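Local coordinates for putative periplasmic or exported protein (Salmonella enterica subsp. enterica serovar Typhimurium, PDB 4GQZ) that probably binds copper in the periplasm and contributes to copper resistance, forming a V-shaped dimer, at residues B[67-72]-B[117-122]; B[73-78]-B[154-159]. All blocks are in the same frame, centred on the assembly; numbering follows the deposited sequence.

Contact 1. Residues B[67-72]-B[117-122]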
# COMPACT_ATOMS: atom_id res chain seq x y z
N SER B 67 0.62 15.58 -1.55
CA SER B 67 1.71 16.38 -0.97
C SER B 67 1.49 17.85 -1.33
O SER B 67 1.31 18.19 -2.49
CB SER B 67 3.09 15.86 -1.44
OG SER B 67 4.16 16.42 -0.67
N PHE B 68 1.47 18.72 -0.33
CA PHE B 68 1.18 20.12 -0.60
C PHE B 68 2.22 21.06 0.00
O PHE B 68 2.90 20.72 0.98
CB PHE B 68 -0.23 20.46 -0.09
CG PHE B 68 -0.43 20.18 1.37
CD1 PHE B 68 -0.84 18.93 1.80
CD2 PHE B 68 -0.24 21.19 2.31
CE1 PHE B 68 -1.03 18.67 3.15
CE2 PHE B 68 -0.43 20.94 3.66
CZ PHE B 68 -0.83 19.67 4.08
N ALA B 69 2.34 22.25 -0.58
CA ALA B 69 3.36 23.19 -0.15
C ALA B 69 2.73 24.55 -0.00
O ALA B 69 2.43 25.20 -1.00
CB ALA B 69 4.50 23.23 -1.16
N PRO B 70 2.48 24.98 1.24
CA PRO B 70 1.91 26.33 1.39
C PRO B 70 2.93 27.39 0.98
O PRO B 70 4.13 27.11 0.98
CB PRO B 70 1.62 26.42 2.89
CG PRO B 70 1.42 24.96 3.33
CD PRO B 70 2.47 24.22 2.50
N TYR B 71 2.47 28.58 0.64
CA TYR B 71 3.40 29.64 0.30
C TYR B 71 2.91 31.01 0.74
O TYR B 71 1.73 31.19 1.06
CB TYR B 71 3.72 29.62 -1.20
CG TYR B 71 2.64 30.16 -2.11
CD1 TYR B 71 1.60 29.34 -2.54
CD2 TYR B 71 2.67 31.48 -2.57
CE1 TYR B 71 0.62 29.82 -3.39
CE2 TYR B 71 1.69 31.96 -3.42
CZ TYR B 71 0.68 31.13 -3.83
OH TYR B 71 -0.32 31.59 -4.66
N GLU B 72 3.82 31.97 0.76
CA GLU B 72 3.45 33.33 1.14
C GLU B 72 3.63 34.30 -0.01
O GLU B 72 2.81 35.19 -0.21
CB GLU B 72 4.27 33.78 2.35
CG GLU B 72 3.72 33.26 3.66
CD GLU B 72 4.64 33.54 4.81
OE1 GLU B 72 5.86 33.37 4.62
OE2 GLU B 72 4.15 33.92 5.89
N ASN B 117 11.99 19.93 1.94
CA ASN B 117 11.57 20.33 0.60
C ASN B 117 10.37 21.28 0.59
O ASN B 117 9.85 21.61 -0.47
CB ASN B 117 11.33 19.12 -0.30
CG ASN B 117 10.09 18.30 0.10
OD1 ASN B 117 9.47 18.56 1.12
ND2 ASN B 117 9.73 17.32 -0.72
N GLY B 118 9.91 21.70 1.77
CA GLY B 118 8.79 22.63 1.87
C GLY B 118 7.41 22.01 1.72
O GLY B 118 6.39 22.73 1.73
N PHE B 119 7.35 20.68 1.61
CA PHE B 119 6.05 20.02 1.47
C PHE B 119 5.58 19.35 2.76
O PHE B 119 6.37 19.14 3.69
CB PHE B 119 6.10 18.97 0.34
CG PHE B 119 6.04 19.56 -1.04
CD1 PHE B 119 7.18 20.12 -1.63
CD2 PHE B 119 4.84 19.54 -1.75
CE1 PHE B 119 7.12 20.66 -2.92
CE2 PHE B 119 4.77 20.08 -3.04
CZ PHE B 119 5.92 20.64 -3.63
N ILE B 120 4.29 19.06 2.80
CA ILE B 120 3.71 18.14 3.79
C ILE B 120 2.92 17.09 3.03
O ILE B 120 2.17 17.42 2.11
CB ILE B 120 2.73 18.87 4.72
CG1 ILE B 120 3.46 20.00 5.47
CG2 ILE B 120 2.10 17.88 5.69
CD1 ILE B 120 2.55 21.03 6.06
N GLY B 121 3.07 15.82 3.40
CA GLY B 121 2.29 14.77 2.77
C GLY B 121 1.23 14.19 3.69
O GLY B 121 1.47 13.99 4.88
N VAL B 122 0.02 13.95 3.17
CA VAL B 122 -0.99 13.23 3.94
C VAL B 122 -1.50 12.01 3.18
O VAL B 122 -1.55 12.01 1.95
CB VAL B 122 -2.19 14.12 4.32
CG1 VAL B 122 -1.76 15.19 5.30
CG2 VAL B 122 -2.80 14.75 3.07
O HOH W 1 6.32 25.34 1.08

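Contact 2. Residues B[73-78]-B[154-159]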
# COMPACT_ATOMS: atom_id res chain seq x y z
N TRP B 73 4.71 34.10 -0.75
CA TRP B 73 5.09 35.02 -1.82
C TRP B 73 4.75 34.46 -3.20
O TRP B 73 3.85 34.97 -3.86
CB TRP B 73 6.59 35.34 -1.71
CG TRP B 73 7.12 36.27 -2.76
CD1 TRP B 73 6.44 37.26 -3.41
CD2 TRP B 73 8.45 36.27 -3.29
NE1 TRP B 73 7.28 37.89 -4.31
CE2 TRP B 73 8.52 37.30 -4.25
CE3 TRP B 73 9.59 35.49 -3.05
CZ2 TRP B 73 9.69 37.58 -4.97
CZ3 TRP B 73 10.75 35.77 -3.76
CH2 TRP B 73 10.79 36.81 -4.71
N ARG B 74 5.48 33.43 -3.64
CA ARG B 74 5.29 32.87 -4.98
C ARG B 74 5.18 31.36 -4.97
O ARG B 74 5.61 30.69 -4.02
CB ARG B 74 6.45 33.27 -5.90
CG ARG B 74 6.61 34.76 -6.07
CD ARG B 74 8.01 35.07 -6.57
NE ARG B 74 8.15 34.94 -8.02
CZ ARG B 74 7.82 35.89 -8.89
NH1 ARG B 74 7.32 37.05 -8.46
NH2 ARG B 74 7.99 35.69 -10.19
N THR B 75 4.59 30.82 -6.04
CA THR B 75 4.43 29.38 -6.17
C THR B 75 4.70 28.91 -7.60
O THR B 75 4.92 29.71 -8.51
CB THR B 75 3.02 28.92 -5.71
OG1 THR B 75 2.99 27.50 -5.56
CG2 THR B 75 1.96 29.35 -6.70
N HIS B 76 4.72 27.60 -7.80
CA HIS B 76 4.92 27.03 -9.12
C HIS B 76 3.88 25.95 -9.34
O HIS B 76 3.44 25.33 -8.38
CB HIS B 76 6.33 26.45 -9.24
CG HIS B 76 7.41 27.44 -8.93
ND1 HIS B 76 7.79 27.76 -7.65
CD2 HIS B 76 8.16 28.22 -9.75
CE1 HIS B 76 8.75 28.67 -7.68
NE2 HIS B 76 8.99 28.96 -8.94
N PRO B 77 3.46 25.74 -10.60
CA PRO B 77 2.44 24.74 -10.87
C PRO B 77 2.98 23.32 -10.73
O PRO B 77 4.19 23.10 -10.82
CB PRO B 77 2.04 25.03 -12.32
CG PRO B 77 3.21 25.71 -12.92
CD PRO B 77 3.82 26.52 -11.80
N CYS B 78 2.09 22.38 -10.52
CA CYS B 78 2.47 21.02 -10.15
C CYS B 78 1.25 20.14 -10.40
O CYS B 78 0.14 20.50 -9.99
CB CYS B 78 2.82 21.00 -8.65
SG CYS B 78 3.79 19.58 -8.07
N CYS B 154 -0.09 16.67 -6.21
CA CYS B 154 0.64 17.85 -5.81
C CYS B 154 -0.29 19.05 -5.75
O CYS B 154 -1.00 19.34 -6.71
CB CYS B 154 1.78 18.11 -6.79
SG CYS B 154 2.96 19.32 -6.20
N LEU B 155 -0.30 19.74 -4.61
CA LEU B 155 -1.14 20.93 -4.42
C LEU B 155 -0.24 22.10 -4.00
O LEU B 155 0.30 22.10 -2.89
CB LEU B 155 -2.20 20.65 -3.36
CG LEU B 155 -3.06 21.85 -2.94
CD1 LEU B 155 -3.75 22.47 -4.15
CD2 LEU B 155 -4.08 21.45 -1.90
N THR B 156 -0.07 23.08 -4.88
CA THR B 156 0.78 24.23 -4.56
C THR B 156 -0.02 25.53 -4.48
O THR B 156 0.52 26.57 -4.11
CB THR B 156 1.93 24.41 -5.59
OG1 THR B 156 1.38 24.40 -6.91
CG2 THR B 156 2.94 23.26 -5.48
N GLU B 157 -1.30 25.46 -4.82
CA GLU B 157 -2.17 26.64 -4.83
C GLU B 157 -2.68 26.97 -3.43
O GLU B 157 -3.89 26.96 -3.18
CB GLU B 157 -3.36 26.44 -5.78
CG GLU B 157 -2.98 26.38 -7.27
CD GLU B 157 -4.13 25.93 -8.18
OE1 GLU B 157 -3.89 25.75 -9.40
OE2 GLU B 157 -5.28 25.77 -7.70
N LEU B 158 -1.77 27.25 -2.51
CA LEU B 158 -2.16 27.51 -1.13
C LEU B 158 -1.54 28.80 -0.61
O LEU B 158 -0.70 28.76 0.28
CB LEU B 158 -1.73 26.36 -0.21
CG LEU B 158 -2.52 25.05 -0.29
CD1 LEU B 158 -1.82 23.95 0.52
CD2 LEU B 158 -3.94 25.26 0.20
N PRO B 159 -1.98 29.95 -1.14
CA PRO B 159 -1.43 31.23 -0.66
C PRO B 159 -1.96 31.63 0.72
O PRO B 159 -3.16 31.88 0.90
CB PRO B 159 -1.89 32.21 -1.73
CG PRO B 159 -3.19 31.63 -2.24
CD PRO B 159 -2.99 30.14 -2.20

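Contact 1. Residues B[67-72]-B[117-122]
The backbone oxygen of I120 takes the amide of F68, with F68 N and I120 O 2.9 Å apart. The same oxygen also receives a CA-H...O contact from S67 CA, and it sits over one face of the F68 ring. The return bond, from I120 N to F68 O, measures 2.8 Å. F68 and I120 thus form an antiparallel hydrogen-bonded pair, and S67 and G121 the next, non-hydrogen-bonded one.

With CG between the backbone N and the carbonyl carbon (chi1 57°), the F68 ring presents one face to I120. I120 CB stands over that face, offset toward the rim, in a CH-pi contact 4.0 Å from the F68 ring centroid. I120 CG2 and CD1 reach the same end of the ring, at F68 CZ and CE2. V122 CG1 meets the ring at its edge. L132, V134, V97 and L158 also pack on F68.

A69 CB sits over the centre of the F119 ring, 3.7 Å from its centroid. S67 OG approaches the F119 ring obliquely, 3.4 Å from F119 CD2. This hydroxyl is hydrogen-bonded to D28.

Past the paired residues a water joins the segments, donating to P70 O and G118 O. N117 OD1 accepts from F119 N, 3.0 Å away, with the donor above the side-chain carbonyl plane. This Asx turn shapes the chain just before strand 120-125. The contact is a buried antiparallel strand pairing, joining strands 63-68 and 120-125 within a small mixed sheet of the CueP fold.

Contact 2. Residues B[73-78]-B[154-159]
A disulfide, C78 to C154, pins the loop after strand 63-68 to the short strand 154-155. C78 SG and C154 SG are 2.1 Å apart, and the torsion about the S-S bond is 93°, close to the relaxed value for a disulfide. Both sulfurs extend anti to their own backbone N (chi1 -162° in C78, -167° in C154), which carries each sulfur toward the opposite segment. F119 packs against C154.

T156 grips the same loop through polar groups. Its hydroxyl donates to the backbone carbonyl of H76, with T156 OG1 and H76 O 2.7 Å apart and the donor tilted from the carbonyl plane. T156 CG2 meets C78 CB at 3.9 Å. Strand 154-155 is an outermost strand of the mixed sheet, beside 63-68, and L155 is bonded through its backbone to S67 and A69. The loop 73-78, which has no regular helix or strand, is thus fastened to the sheet by the cross-link at one end and by the threonine contacts further back.

The T75 and T156 side chains cross at a slant. T75 OG1 comes 3.0 Å from T156 O, a close polar approach, and 3.3 Å from T156 CB. Beyond T156 the chain bends through an inverse gamma turn centred on E157, whose OE2 is hydrogen-bonded to H143 NE2.

From the N terminus, the chain runs along strand 63-68 into 67-72 and then directly into the loop 73-78. Contact 1 closes a loop when 117-122 returns to pair with 67-72. Contact 2 closes a longer one when 154-159 comes back to 73-78. The two closures cross, since their segments alternate along the chain. They adjoin in one mixed sheet, where strand 63-68 lies between 120-125, antiparallel to it, and 154-155, parallel to it. Probable hydrogen bonds S67 O to L155 N and L155 O to A69 N join the contacts directly. Contact 1 holds two strands of the sheet together, and contact 2 fastens the 73-78 loop to its third strand.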